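Local structure of aromatic-amino-acid:2-oxoglutarate transaminase (Candida albicans, 6HND) at residues S192-L195 with R196-N200; Y406-R409 with K410-L414; L458-K461 with L462-Y465; E515-S518 with N519-F523. The protein probably catalyses pyridoxal phosphate-dependent transfer of amino groups between aromatic amino acids and 2-oxo acids such as 2-oxoglutarate, and perhaps acts on 2-aminoadipate as well. All coordinates share one frame; numbering follows the deposited sequence.

In the fold
All four contacts are local, between side chains or backbone groups a few residues apart along helices or at a helix end. In contact 1, in a helix beside the cofactor site, the Pro193 side chain is about 7 Å from a bound pyridoxal phosphate; in contact 2, on the long helix 392-418, the Tyr406 side chain is about 10 Å from a bound pyridoxal phosphate. Contacts 3 and 4 lie away from the annotated sites but touch each other, their centres about 11 Å apart: Glu515 of contact 4 forms a salt bridge with Lys461 and a probable hydrogen bond with Tyr465 of contact 3, and Phe516 packs on Leu458. Every contact also touches the second subunit.

Contact 1: S192-L195 with R196-N200; sequences SPFL and RFSDN
Phe197 lays its ring beneath the carbonyl of Pro193, whose O sits 3.5 Å above the ring plane and over its centre. The same ring reaches the Phe194 backbone, with Phe197 CD2 3.5 Å from Phe194 CA. The two phenylalanine side chains meet at a slant, and their nearest atoms are Phe194 CD1 and Phe197 CD2, 4.2 Å apart. The Phe194 side chain leaves the helix with CG anti to the backbone N (chi1 -178°), which carries its ring past Ser198; there Phe194 CE2 comes within 3.9 Å of Ser198 CB. The backbone beneath is the short helix 193-200. Pro193 O takes the N-H of Arg196 at 2.8 Å, with the donor well above the carbonyl plane, while still lying over the Phe197 ring. Phe194 O accepts Ser198 N at 3.0 Å and, weakly, Phe197 N. Asp199 N closes the next turn on Leu195 O, 2.9 Å away. Arg196, poorly ordered, turns its guanidinium outward to the Thr16 carbonyl of the second subunit. Helix 193-200 is the crossover of a beta-alpha-beta unit between strands 183-187 and 204-208: Phe194 packs on Ile184 and Val186 of the first strand and stacks on Tyr245, and Phe197 lies against Ser167, a cofactor-binding residue, and Leu170 of helix 166-177.

Contact 2: Y406-R409 with K410-L414; sequences YSYR and KDLLL
Lys410 starts against the preceding turn: its CB is 3.5 Å from Tyr406 O, the carbonyl that also accepts the Lys410 backbone N at 2.8 Å. Beyond CB, bends at chi2 (-96°) and chi3 (-77°) carry CG, CD and CE round, the side chain packing on Tyr493 on the way, to put NZ beside Asp411. At the tip, NZ forms a salt bridge with Asp411 OD1 at 3.1 Å, meeting that oxygen nearly along its C-O axis. Asp432 makes a second salt bridge and the Pro289 carbonyl a hydrogen bond, so the buried ammonium group is gripped by three oxygens and is probably kept charged by the two carboxylates. All this sits on helix 392-418, which, as in other fold type I aminotransferases, is the long helix leading into the C-terminal small domain; its i to i+4 ladder runs on without a break, with Asp411 N on Ser407 O at 3.2 Å and Leu413 N on Arg409 O at 3.1 Å. On another side of the helix Tyr408 meets Leu412 at a slant, CE2 of the tyrosine lying 4.2 Å from CD2 of the leucine. Arg409 extends its guanidinium to the carbonyls of Tyr493 and Ala496, and Tyr406 stacks on Phe50 of the second subunit.

Contact 3: L458-K461 with L462-Y465; sequences LLWK and LISY
Lys461 and Ser464 meet most tightly through a carbonyl: Ser464 OG donates to Lys461 O at 2.6 Å, and Tyr465 N donates to the same oxygen at 2.9 Å. Both donors arrive from one face of the carbonyl plane, the hydroxyl well to the side of the C=O direction. Ser464 OG can reach back because it stands between its own backbone N and carbonyl carbon (chi1 64°). The Tyr465 ring adds its edge, with CD1 3.4 Å from Lys461 O near the ring plane. Above this the lysine and tyrosine side chains run side by side in the same direction, Lys461 CE 3.9 Å from Tyr465 CE1. Packing is looser among Leu459, Trp460 and Ile463, which are partly exposed. Ile463 sends CD1 alongside the Trp460 indole, 4.2 Å from CE3 and oblique to the ring, and the same methyl touches Leu459 CG at 4.3 Å. The second subunit comes up to Trp460 and Ile463: Asp26 OD1 of that chain accepts a hydrogen bond from Trp460 NE1, and its Phe32 packs on Trp460 edge-to-face. Leu458 and Leu462 are buried, yet pack on Phe489 of strand 488-492 more than on each other, CD1 to CD2 being 4.5 Å. In the last turn of helix 451-465 the Lys461 carbonyl satisfies the serine hydroxyl, while Lys461 NZ forms a salt bridge with Glu515 OE1, an oxygen whose place is less sure, and Tyr465 OH a probable hydrogen bond with Glu515 OE2; the carboxylate probably helps keep the ammonium group charged.

Contact 4: E515-S518 with N519-F523; sequences EFFS and NGLEF
Glu515 swings CG away from its own amide nitrogen (chi1 -161°) while Asn519 keeps its side chain beside its own N (chi1 -64°), and carboxylate and amide converge one helical turn apart. Asn519 ND2 donates to Glu515 OE1 at 2.8 Å, although the exact place of that oxygen is less sure, and to Glu522 O at 3.2 Å, a partner in the amide plane; together they would fix the rotation of the amide. The carboxylate also reaches helix 451-465, OE1 in a salt bridge with Lys461 NZ and OE2 hydrogen-bonded to Tyr465 OH. Here the helix ends in a Schellman motif: Gly520 takes a positive phi (74°), Leu521 N returns to Phe516 O at 2.8 Å, and Gly520 N bonds Phe517 O at 2.9 Å. The reversal drops Leu521 into the corner made by Phe516 and Phe517. Its CA lies over the Phe516 face, 3.7 Å from the ring centroid, and its CD2 over the middle of the Phe517 ring, 3.8 Å from that centroid, both CH-pi contacts. The turn thus folds the C-terminal tail back over the end of helix 499-518, with Phe516 packed on Leu457 and Leu458 of helix 451-465, Phe517 stacked on Tyr427, and Phe523 lying on Ser464.

Contact 1: S192-L195 with R196-N200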
loop_
_atom_site.group_PDB
_atom_site.type_symbol
_atom_site.label_atom_id
_atom_site.label_comp_id
_atom_site.label_asym_id
_atom_site.label_seq_id
_atom_site.Cartn_x
_atom_site.Cartn_y
_atom_site.Cartn_z
ATOM N N SER B 192 3.457 -19.246 3.084
ATOM C CA SER B 192 3.724 -18.869 4.507
ATOM C C SER B 192 3.207 -17.477 4.874
ATOM O O SER B 192 2.605 -17.319 5.926
ATOM C CB SER B 192 5.205 -18.975 4.822
ATOM O OG SER B 192 5.578 -20.338 4.903
ATOM N N PRO B 193 3.454 -16.405 4.098
ATOM C CA PRO B 193 3.026 -15.092 4.540
ATOM C C PRO B 193 1.506 -15.036 4.786
ATOM O O PRO B 193 1.089 -14.289 5.674
ATOM C CB PRO B 193 3.557 -14.174 3.428
ATOM C CG PRO B 193 4.746 -14.930 2.872
ATOM C CD PRO B 193 4.232 -16.347 2.853
ATOM N N PHE B 194 0.715 -15.865 4.097
ATOM C CA PHE B 194 -0.751 -15.936 4.328
ATOM C C PHE B 194 -1.089 -16.085 5.828
ATOM O O PHE B 194 -2.074 -15.474 6.337
ATOM C CB PHE B 194 -1.384 -17.084 3.556
ATOM C CG PHE B 194 -2.861 -17.113 3.768
ATOM C CD1 PHE B 194 -3.662 -16.230 3.087
ATOM C CD2 PHE B 194 -3.420 -17.919 4.738
ATOM C CE1 PHE B 194 -5.018 -16.165 3.346
ATOM C CE2 PHE B 194 -4.786 -17.859 4.989
ATOM C CZ PHE B 194 -5.582 -16.983 4.291
ATOM N N LEU B 195 -0.333 -16.903 6.546
ATOM C CA LEU B 195 -0.603 -17.145 7.980
ATOM C C LEU B 195 -0.465 -15.844 8.783
ATOM O O LEU B 195 -1.110 -15.736 9.846
ATOM C CB LEU B 195 0.336 -18.238 8.483
ATOM C CG LEU B 195 0.190 -19.568 7.749
ATOM C CD1 LEU B 195 1.303 -20.521 8.159
ATOM C CD2 LEU B 195 -1.192 -20.175 7.971
ATOM N N ARG B 196 0.323 -14.875 8.322
ATOM C CA ARG B 196 0.416 -13.575 9.028
ATOM C C ARG B 196 -0.941 -12.857 8.925
ATOM O O ARG B 196 -1.396 -12.252 9.927
ATOM C CB ARG B 196 1.545 -12.747 8.426
ATOM C CG ARG B 196 2.931 -13.323 8.675
ATOM C CD ARG B 196 3.949 -12.377 8.059
ATOM N NE ARG B 196 5.297 -12.467 8.617
ATOM C CZ ARG B 196 5.772 -11.756 9.649
ATOM N NH1 ARG B 196 5.016 -10.874 10.294
ATOM N NH2 ARG B 196 7.029 -11.937 10.028
ATOM N N PHE B 197 -1.579 -12.931 7.756
ATOM C CA PHE B 197 -2.846 -12.228 7.457
ATOM C C PHE B 197 -3.990 -12.924 8.193
ATOM O O PHE B 197 -4.843 -12.217 8.720
ATOM C CB PHE B 197 -3.107 -12.180 5.958
ATOM C CG PHE B 197 -1.905 -11.929 5.092
ATOM C CD1 PHE B 197 -0.934 -11.011 5.471
ATOM C CD2 PHE B 197 -1.777 -12.576 3.865
ATOM C CE1 PHE B 197 0.167 -10.773 4.662
ATOM C CE2 PHE B 197 -0.686 -12.316 3.044
ATOM C CZ PHE B 197 0.293 -11.442 3.457
ATOM N N SER B 198 -4.006 -14.257 8.237
ATOM C CA SER B 198 -5.052 -15.002 8.976
ATOM C C SER B 198 -4.826 -14.717 10.475
ATOM O O SER B 198 -5.796 -14.322 11.147
ATOM C CB SER B 198 -5.119 -16.487 8.611
ATOM O OG SER B 198 -3.909 -17.164 8.916
ATOM N N ASP B 199 -3.583 -14.786 10.952
ATOM C CA ASP B 199 -3.237 -14.459 12.364
ATOM C C ASP B 199 -3.723 -13.030 12.700
ATOM O O ASP B 199 -4.347 -12.834 13.756
ATOM C CB ASP B 199 -1.740 -14.602 12.627
ATOM C CG ASP B 199 -1.358 -14.030 13.981
ATOM O OD1 ASP B 199 -1.635 -14.714 14.998
ATOM O OD2 ASP B 199 -0.865 -12.872 14.012
ATOM N N ASN B 200 -3.485 -12.067 11.814
ATOM C CA ASN B 200 -3.956 -10.671 11.962
ATOM C C ASN B 200 -5.474 -10.627 12.149
ATOM O O ASN B 200 -5.942 -9.712 12.791
ATOM C CB ASN B 200 -3.586 -9.824 10.748
ATOM C CG ASN B 200 -3.754 -8.338 11.007
ATOM O OD1 ASN B 200 -3.162 -7.785 11.936
ATOM N ND2 ASN B 200 -4.523 -7.687 10.161
#

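Contact 2: Y406-R409 with K410-L414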
loop_
_atom_site.group_PDB
_atom_site.type_symbol
_atom_site.label_atom_id
_atom_site.label_comp_id
_atom_site.label_asym_id
_atom_site.label_seq_id
_atom_site.Cartn_x
_atom_site.Cartn_y
_atom_site.Cartn_z
ATOM N N TYR B 406 8.905 -20.354 -19.742
ATOM C CA TYR B 406 8.658 -21.117 -18.499
ATOM C C TYR B 406 8.585 -22.604 -18.841
ATOM O O TYR B 406 9.186 -23.408 -18.098
ATOM C CB TYR B 406 7.413 -20.583 -17.780
ATOM C CG TYR B 406 7.704 -19.424 -16.860
ATOM C CD1 TYR B 406 8.267 -19.632 -15.618
ATOM C CD2 TYR B 406 7.455 -18.113 -17.229
ATOM C CE1 TYR B 406 8.563 -18.577 -14.768
ATOM C CE2 TYR B 406 7.734 -17.047 -16.388
ATOM C CZ TYR B 406 8.279 -17.281 -15.147
ATOM O OH TYR B 406 8.566 -16.263 -14.298
ATOM N N SER B 407 7.882 -22.943 -19.926
ATOM C CA SER B 407 7.739 -24.332 -20.407
ATOM C C SER B 407 9.127 -24.894 -20.698
ATOM O O SER B 407 9.410 -26.013 -20.233
ATOM C CB SER B 407 6.847 -24.442 -21.604
ATOM O OG SER B 407 6.862 -25.775 -22.124
ATOM N N TYR B 408 9.951 -24.171 -21.451
ATOM C CA TYR B 408 11.313 -24.646 -21.794
ATOM C C TYR B 408 12.103 -24.784 -20.484
ATOM O O TYR B 408 12.763 -25.841 -20.299
ATOM C CB TYR B 408 11.977 -23.733 -22.827
ATOM C CG TYR B 408 13.347 -24.177 -23.272
ATOM C CD1 TYR B 408 13.513 -25.324 -24.036
ATOM C CD2 TYR B 408 14.486 -23.457 -22.932
ATOM C CE1 TYR B 408 14.767 -25.758 -24.444
ATOM C CE2 TYR B 408 15.749 -23.871 -23.339
ATOM C CZ TYR B 408 15.888 -25.027 -24.095
ATOM O OH TYR B 408 17.112 -25.453 -24.513
ATOM N N ARG B 409 12.027 -23.774 -19.602
ATOM C CA ARG B 409 12.814 -23.725 -18.341
ATOM C C ARG B 409 12.449 -24.945 -17.489
ATOM O O ARG B 409 13.378 -25.664 -17.037
ATOM C CB ARG B 409 12.588 -22.412 -17.582
ATOM C CG ARG B 409 13.426 -21.246 -18.087
ATOM C CD ARG B 409 12.874 -19.913 -17.621
ATOM N NE ARG B 409 13.785 -18.840 -17.955
ATOM C CZ ARG B 409 14.643 -18.303 -17.111
ATOM N NH1 ARG B 409 14.653 -18.663 -15.836
ATOM N NH2 ARG B 409 15.475 -17.371 -17.533
ATOM N N LYS B 410 11.153 -25.222 -17.322
ATOM C CA LYS B 410 10.709 -26.337 -16.444
ATOM C C LYS B 410 11.271 -27.667 -16.968
ATOM O O LYS B 410 11.787 -28.478 -16.144
ATOM C CB LYS B 410 9.187 -26.391 -16.322
ATOM C CG LYS B 410 8.689 -27.532 -15.445
ATOM C CD LYS B 410 8.311 -28.758 -16.237
ATOM C CE LYS B 410 6.975 -28.610 -16.930
ATOM N NZ LYS B 410 6.550 -29.886 -17.551
ATOM N N ASP B 411 11.173 -27.901 -18.274
ATOM C CA ASP B 411 11.605 -29.190 -18.890
ATOM C C ASP B 411 13.132 -29.353 -18.775
ATOM O O ASP B 411 13.600 -30.483 -18.495
ATOM C CB ASP B 411 11.136 -29.283 -20.340
ATOM C CG ASP B 411 9.631 -29.365 -20.483
ATOM O OD1 ASP B 411 8.940 -29.706 -19.467
ATOM O OD2 ASP B 411 9.165 -29.071 -21.602
ATOM N N LEU B 412 13.875 -28.272 -18.993
ATOM C CA LEU B 412 15.351 -28.248 -18.855
ATOM C C LEU B 412 15.728 -28.709 -17.440
ATOM O O LEU B 412 16.449 -29.717 -17.301
ATOM C CB LEU B 412 15.833 -26.825 -19.137
ATOM C CG LEU B 412 17.270 -26.686 -19.618
ATOM C CD1 LEU B 412 17.495 -27.447 -20.926
ATOM C CD2 LEU B 412 17.604 -25.207 -19.776
ATOM N N LEU B 413 15.207 -28.041 -16.410
ATOM C CA LEU B 413 15.514 -28.403 -15.000
ATOM C C LEU B 413 15.167 -29.878 -14.773
ATOM O O LEU B 413 15.963 -30.572 -14.107
ATOM C CB LEU B 413 14.738 -27.489 -14.055
ATOM C CG LEU B 413 14.863 -27.833 -12.579
ATOM C CD1 LEU B 413 16.311 -27.688 -12.131
ATOM C CD2 LEU B 413 13.927 -26.964 -11.747
ATOM N N LEU B 414 14.018 -30.329 -15.293
ATOM C CA LEU B 414 13.573 -31.744 -15.156
ATOM C C LEU B 414 14.564 -32.679 -15.879
ATOM O O LEU B 414 14.880 -33.725 -15.286
ATOM C CB LEU B 414 12.121 -31.926 -15.634
ATOM C CG LEU B 414 11.092 -32.034 -14.504
ATOM C CD1 LEU B 414 10.954 -30.709 -13.778
ATOM C CD2 LEU B 414 9.747 -32.489 -15.011
#

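Contact 3: L458-K461 with L462-Y465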
loop_
_atom_site.group_PDB
_atom_site.type_symbol
_atom_site.label_atom_id
_atom_site.label_comp_id
_atom_site.label_asym_id
_atom_site.label_seq_id
_atom_site.Cartn_x
_atom_site.Cartn_y
_atom_site.Cartn_z
ATOM N N LEU B 458 20.914 -32.409 4.865
ATOM C CA LEU B 458 20.980 -32.395 3.380
ATOM C C LEU B 458 20.997 -30.945 2.890
ATOM O O LEU B 458 21.720 -30.650 1.908
ATOM C CB LEU B 458 19.795 -33.185 2.815
ATOM C CG LEU B 458 19.699 -33.266 1.295
ATOM C CD1 LEU B 458 21.024 -33.678 0.669
ATOM C CD2 LEU B 458 18.587 -34.229 0.876
ATOM N N LEU B 459 20.263 -30.050 3.559
ATOM C CA LEU B 459 20.227 -28.621 3.154
ATOM C C LEU B 459 21.648 -28.043 3.269
ATOM O O LEU B 459 22.118 -27.435 2.282
ATOM C CB LEU B 459 19.232 -27.842 4.017
ATOM C CG LEU B 459 18.981 -26.399 3.566
ATOM C CD1 LEU B 459 18.396 -26.349 2.157
ATOM C CD2 LEU B 459 18.077 -25.655 4.554
ATOM N N TRP B 460 22.331 -28.256 4.402
ATOM C CA TRP B 460 23.739 -27.813 4.569
ATOM C C TRP B 460 24.581 -28.325 3.388
ATOM O O TRP B 460 25.353 -27.530 2.845
ATOM C CB TRP B 460 24.322 -28.277 5.900
ATOM C CG TRP B 460 23.787 -27.542 7.080
ATOM C CD1 TRP B 460 23.029 -28.047 8.099
ATOM C CD2 TRP B 460 23.982 -26.148 7.363
ATOM N NE1 TRP B 460 22.753 -27.059 9.003
ATOM C CE2 TRP B 460 23.313 -25.884 8.574
ATOM C CE3 TRP B 460 24.648 -25.106 6.712
ATOM C CZ2 TRP B 460 23.293 -24.611 9.139
ATOM C CZ3 TRP B 460 24.617 -23.848 7.265
ATOM C CH2 TRP B 460 23.948 -23.605 8.462
ATOM N N LYS B 461 24.405 -29.588 2.979
ATOM C CA LYS B 461 25.145 -30.206 1.843
ATOM C C LYS B 461 24.901 -29.449 0.521
ATOM O O LYS B 461 25.872 -29.211 -0.232
ATOM C CB LYS B 461 24.733 -31.670 1.680
ATOM C CG LYS B 461 25.724 -32.505 0.894
ATOM C CD LYS B 461 27.141 -32.359 1.427
ATOM C CE LYS B 461 28.015 -33.543 1.129
ATOM N NZ LYS B 461 29.409 -33.253 1.516
ATOM N N LEU B 462 23.646 -29.118 0.217
ATOM C CA LEU B 462 23.279 -28.355 -1.007
ATOM C C LEU B 462 23.990 -26.998 -0.953
ATOM O O LEU B 462 24.606 -26.612 -1.971
ATOM C CB LEU B 462 21.759 -28.148 -1.094
ATOM C CG LEU B 462 20.877 -29.393 -1.187
ATOM C CD1 LEU B 462 19.451 -28.977 -1.439
ATOM C CD2 LEU B 462 21.322 -30.328 -2.274
ATOM N N ILE B 463 23.912 -26.297 0.190
ATOM C CA ILE B 463 24.558 -24.956 0.365
ATOM C C ILE B 463 26.059 -25.106 0.079
ATOM O O ILE B 463 26.560 -24.336 -0.760
ATOM C CB ILE B 463 24.277 -24.344 1.747
ATOM C CG1 ILE B 463 22.781 -24.079 1.959
ATOM C CG2 ILE B 463 25.109 -23.082 1.948
ATOM C CD1 ILE B 463 22.400 -23.840 3.404
ATOM N N SER B 464 26.718 -26.122 0.647
ATOM C CA SER B 464 28.160 -26.421 0.401
ATOM C C SER B 464 28.403 -26.754 -1.077
ATOM O O SER B 464 29.453 -26.335 -1.580
ATOM C CB SER B 464 28.724 -27.483 1.317
ATOM O OG SER B 464 28.105 -28.724 1.106
ATOM N N TYR B 465 27.443 -27.359 -1.784
ATOM C CA TYR B 465 27.565 -27.654 -3.243
ATOM C C TYR B 465 27.176 -26.446 -4.129
ATOM O O TYR B 465 27.331 -26.553 -5.359
ATOM C CB TYR B 465 26.773 -28.914 -3.596
ATOM C CG TYR B 465 27.583 -30.186 -3.568
ATOM C CD1 TYR B 465 28.038 -30.733 -2.373
ATOM C CD2 TYR B 465 27.886 -30.856 -4.744
ATOM C CE1 TYR B 465 28.781 -31.907 -2.351
ATOM C CE2 TYR B 465 28.603 -32.039 -4.738
ATOM C CZ TYR B 465 29.064 -32.553 -3.542
ATOM O OH TYR B 465 29.786 -33.703 -3.572
#

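Contact 4: E515-S518 with N519-F523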
loop_
_atom_site.group_PDB
_atom_site.type_symbol
_atom_site.label_atom_id
_atom_site.label_comp_id
_atom_site.label_asym_id
_atom_site.label_seq_id
_atom_site.Cartn_x
_atom_site.Cartn_y
_atom_site.Cartn_z
ATOM N N GLU B 515 25.972 -37.503 -3.131
ATOM C CA GLU B 515 27.051 -37.621 -2.122
ATOM C C GLU B 515 26.401 -37.904 -0.777
ATOM O O GLU B 515 26.909 -38.766 -0.043
ATOM C CB GLU B 515 27.936 -36.379 -2.043
ATOM C CG GLU B 515 29.292 -36.652 -1.382
ATOM C CD GLU B 515 29.916 -35.456 -0.667
ATOM O OE1 GLU B 515 30.007 -35.487 0.599
ATOM O OE2 GLU B 515 30.296 -34.479 -1.364
ATOM N N PHE B 516 25.303 -37.228 -0.464
ATOM C CA PHE B 516 24.678 -37.310 0.882
ATOM C C PHE B 516 24.229 -38.756 1.114
ATOM O O PHE B 516 24.516 -39.305 2.210
ATOM C CB PHE B 516 23.567 -36.272 1.021
ATOM C CG PHE B 516 22.730 -36.404 2.263
ATOM C CD1 PHE B 516 23.170 -35.897 3.470
ATOM C CD2 PHE B 516 21.480 -36.976 2.206
ATOM C CE1 PHE B 516 22.395 -36.005 4.611
ATOM C CE2 PHE B 516 20.701 -37.084 3.342
ATOM C CZ PHE B 516 21.160 -36.606 4.546
ATOM N N PHE B 517 23.596 -39.365 0.106
ATOM C CA PHE B 517 23.141 -40.784 0.123
ATOM C C PHE B 517 24.342 -41.750 0.173
ATOM O O PHE B 517 24.329 -42.679 1.023
ATOM C CB PHE B 517 22.192 -41.055 -1.049
ATOM C CG PHE B 517 20.730 -40.847 -0.713
ATOM C CD1 PHE B 517 20.195 -39.566 -0.611
ATOM C CD2 PHE B 517 19.904 -41.933 -0.448
ATOM C CE1 PHE B 517 18.860 -39.380 -0.300
ATOM C CE2 PHE B 517 18.573 -41.748 -0.124
ATOM C CZ PHE B 517 18.054 -40.469 -0.056
ATOM N N SER B 518 25.366 -41.526 -0.657
ATOM C CA SER B 518 26.631 -42.314 -0.683
ATOM C C SER B 518 27.291 -42.294 0.709
ATOM O O SER B 518 27.828 -43.341 1.119
ATOM C CB SER B 518 27.580 -41.813 -1.743
ATOM O OG SER B 518 26.916 -41.698 -3.003
ATOM N N ASN B 519 27.210 -41.158 1.415
ATOM C CA ASN B 519 27.777 -40.958 2.773
ATOM C C ASN B 519 26.930 -41.645 3.858
ATOM O O ASN B 519 27.306 -41.504 5.036
ATOM C CB ASN B 519 27.912 -39.471 3.113
ATOM C CG ASN B 519 28.887 -38.738 2.221
ATOM O OD1 ASN B 519 29.572 -39.349 1.408
ATOM N ND2 ASN B 519 28.929 -37.424 2.346
ATOM N N GLY B 520 25.864 -42.372 3.503
ATOM C CA GLY B 520 24.932 -42.987 4.468
ATOM C C GLY B 520 24.000 -41.968 5.127
ATOM O O GLY B 520 23.522 -42.260 6.251
ATOM N N LEU B 521 23.719 -40.845 4.444
ATOM C CA LEU B 521 22.791 -39.751 4.879
ATOM C C LEU B 521 23.501 -38.906 5.940
ATOM O O LEU B 521 22.962 -38.758 7.067
ATOM C CB LEU B 521 21.459 -40.315 5.396
ATOM C CG LEU B 521 20.737 -41.266 4.448
ATOM C CD1 LEU B 521 19.700 -42.088 5.210
ATOM C CD2 LEU B 521 20.096 -40.499 3.303
ATOM N N GLU B 522 24.672 -38.381 5.560
ATOM C CA GLU B 522 25.638 -37.691 6.436
ATOM C C GLU B 522 26.322 -36.648 5.575
ATOM O O GLU B 522 26.467 -36.927 4.381
ATOM C CB GLU B 522 26.693 -38.650 7.011
ATOM C CG GLU B 522 26.168 -39.644 8.044
ATOM C CD GLU B 522 25.605 -38.969 9.278
ATOM O OE1 GLU B 522 25.837 -37.737 9.399
ATOM O OE2 GLU B 522 24.913 -39.658 10.092
ATOM N N PHE B 523 26.683 -35.494 6.155
ATOM C CA PHE B 523 27.419 -34.419 5.438
ATOM C C PHE B 523 28.830 -34.931 5.097
ATOM O O PHE B 523 29.271 -34.736 3.940
ATOM C CB PHE B 523 27.429 -33.138 6.270
ATOM C CG PHE B 523 28.050 -31.964 5.572
ATOM C CD1 PHE B 523 29.426 -31.801 5.555
ATOM C CD2 PHE B 523 27.261 -31.028 4.924
ATOM C CE1 PHE B 523 30.003 -30.705 4.939
ATOM C CE2 PHE B 523 27.838 -29.935 4.299
ATOM C CZ PHE B 523 29.209 -29.784 4.299
#